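Putative SnoaL-like polyketide cyclase (Jannaschia sp., PDB 3KKG) is probably a polyketide cyclase of the SnoaL type, built on the NTF2-like fold, though its substrate is not established. Local coordinates at residues Asp27-Val32 against Ala59-Leu64. Residues are numbered along the deposited sequence; the frame is centred on the assembly and turned at random.
Sequences DGWRDV and AFNAVL
The first turn of helix 29-36, N-capped by Gly28, comes nearest the middle of helix 54-67 at Arg30 and Ala62, whose CA atoms are 9.0 Å apart; side chains bridge the gap, burying 160 Å². The CB of Trp29 is directed toward helix 54-67, and its six-membered ring makes the contacts. Asn61 OD1 sits over one face, offset toward the rim and 3.4 Å from Trp29 CZ3; the amide plane stands steeply, at 76° to the ring. With CG anti to the backbone N (chi1 -163°), Asn61 sends its amide past the indole. Ala62 CB lies at the ring edge, in plane, 3.9 Å from Trp29 CZ2. On the opposite face Arg30 CG packs over the ring centre. Extended from CG to NE, the Arg30 chain then turns its guanidinium face onto Trp29 CZ2, and NH2 ends 3.5 Å from Ala62 CB. Replacing Trp29 by an alanine would probably open a gap between the helices and leave Ala62 without its apolar neighbour. Trp29 and Arg30 also touch Ile58, while Trp33 meets the indole edge-to-face. In this NTF2-like fold, helices accompany a curved mixed sheet; this pair is joined across 26 residues carrying strands 37-38, 41-45 and 51-52.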
# COMPACT_ATOMS: atom_id res chain seq x y z
N ASP A 27 -14.15 11.68 -17.87
CA ASP A 27 -14.59 11.20 -19.16
C ASP A 27 -13.42 10.94 -20.07
O ASP A 27 -12.49 11.76 -20.16
CB ASP A 27 -15.44 12.23 -19.83
CG ASP A 27 -16.86 12.04 -19.56
OD1 ASP A 27 -17.25 11.44 -18.53
OD2 ASP A 27 -17.59 12.49 -20.41
N GLY A 28 -13.45 9.75 -20.67
CA GLY A 28 -12.44 9.34 -21.62
C GLY A 28 -11.32 8.52 -21.05
O GLY A 28 -10.41 8.11 -21.77
N TRP A 29 -11.40 8.18 -19.76
CA TRP A 29 -10.32 7.47 -19.11
C TRP A 29 -10.04 6.11 -19.72
O TRP A 29 -8.90 5.67 -19.74
CB TRP A 29 -10.59 7.32 -17.60
CG TRP A 29 -11.77 6.50 -17.20
CD1 TRP A 29 -13.03 6.95 -17.01
CD2 TRP A 29 -11.78 5.10 -16.93
NE1 TRP A 29 -13.86 5.90 -16.63
CE2 TRP A 29 -13.12 4.75 -16.57
CE3 TRP A 29 -10.82 4.10 -16.98
CZ2 TRP A 29 -13.50 3.44 -16.24
CZ3 TRP A 29 -11.19 2.79 -16.62
CH2 TRP A 29 -12.52 2.48 -16.26
N ARG A 30 -11.09 5.45 -20.23
CA ARG A 30 -10.91 4.12 -20.74
C ARG A 30 -9.93 4.09 -21.87
O ARG A 30 -9.13 3.17 -21.99
CB ARG A 30 -12.25 3.51 -21.15
CG ARG A 30 -13.17 3.19 -19.97
CD ARG A 30 -14.45 2.63 -20.53
NE ARG A 30 -15.43 2.21 -19.54
CZ ARG A 30 -16.20 3.03 -18.83
NH1 ARG A 30 -16.08 4.35 -18.93
NH2 ARG A 30 -17.11 2.51 -18.01
N ASP A 31 -10.04 5.07 -22.77
CA ASP A 31 -9.15 5.12 -23.90
C ASP A 31 -7.72 5.40 -23.46
O ASP A 31 -6.78 4.91 -24.08
CB ASP A 31 -9.64 6.12 -24.94
CG ASP A 31 -10.89 5.63 -25.66
OD1 ASP A 31 -11.08 4.39 -25.84
OD2 ASP A 31 -11.68 6.51 -26.07
N VAL A 32 -7.55 6.13 -22.36
CA VAL A 32 -6.21 6.37 -21.80
C VAL A 32 -5.65 5.03 -21.27
O VAL A 32 -4.50 4.68 -21.47
CB VAL A 32 -6.19 7.45 -20.68
CG1 VAL A 32 -4.78 7.54 -20.02
CG2 VAL A 32 -6.63 8.82 -21.22
N ALA A 59 -13.38 -2.78 -16.71
CA ALA A 59 -14.71 -3.04 -16.16
C ALA A 59 -14.72 -2.98 -14.63
O ALA A 59 -15.63 -2.42 -14.04
CB ALA A 59 -15.22 -4.39 -16.66
N PHE A 60 -13.70 -3.56 -14.02
CA PHE A 60 -13.57 -3.57 -12.57
C PHE A 60 -13.40 -2.13 -12.06
O PHE A 60 -14.01 -1.71 -11.05
CB PHE A 60 -12.39 -4.45 -12.15
CG PHE A 60 -12.18 -4.52 -10.68
CD1 PHE A 60 -12.89 -5.41 -9.91
CD2 PHE A 60 -11.30 -3.66 -10.05
CE1 PHE A 60 -12.69 -5.45 -8.53
CE2 PHE A 60 -11.11 -3.71 -8.65
CZ PHE A 60 -11.79 -4.59 -7.91
N ASN A 61 -12.53 -1.34 -12.71
CA ASN A 61 -12.35 0.04 -12.29
C ASN A 61 -13.64 0.84 -12.38
O ASN A 61 -13.97 1.61 -11.49
CB ASN A 61 -11.25 0.70 -13.16
CG ASN A 61 -10.69 1.96 -12.57
OD1 ASN A 61 -10.65 3.02 -13.23
ND2 ASN A 61 -10.14 1.85 -11.42
N ALA A 62 -14.38 0.61 -13.47
CA ALA A 62 -15.65 1.29 -13.68
C ALA A 62 -16.62 1.01 -12.54
O ALA A 62 -17.26 1.95 -12.06
CB ALA A 62 -16.27 0.90 -15.05
N VAL A 63 -16.66 -0.23 -12.06
CA VAL A 63 -17.51 -0.59 -10.91
C VAL A 63 -17.14 0.20 -9.69
O VAL A 63 -17.97 0.75 -8.99
CB VAL A 63 -17.50 -2.12 -10.62
CG1 VAL A 63 -18.17 -2.45 -9.26
CG2 VAL A 63 -18.14 -2.86 -11.75
N LEU A 64 -15.84 0.29 -9.40
CA LEU A 64 -15.44 1.07 -8.26
C LEU A 64 -15.93 2.51 -8.33
O LEU A 64 -16.39 3.09 -7.36
CB LEU A 64 -13.89 1.03 -8.08
CG LEU A 64 -13.22 -0.32 -7.85
CD1 LEU A 64 -11.67 -0.16 -7.85
CD2 LEU A 64 -13.69 -0.94 -6.53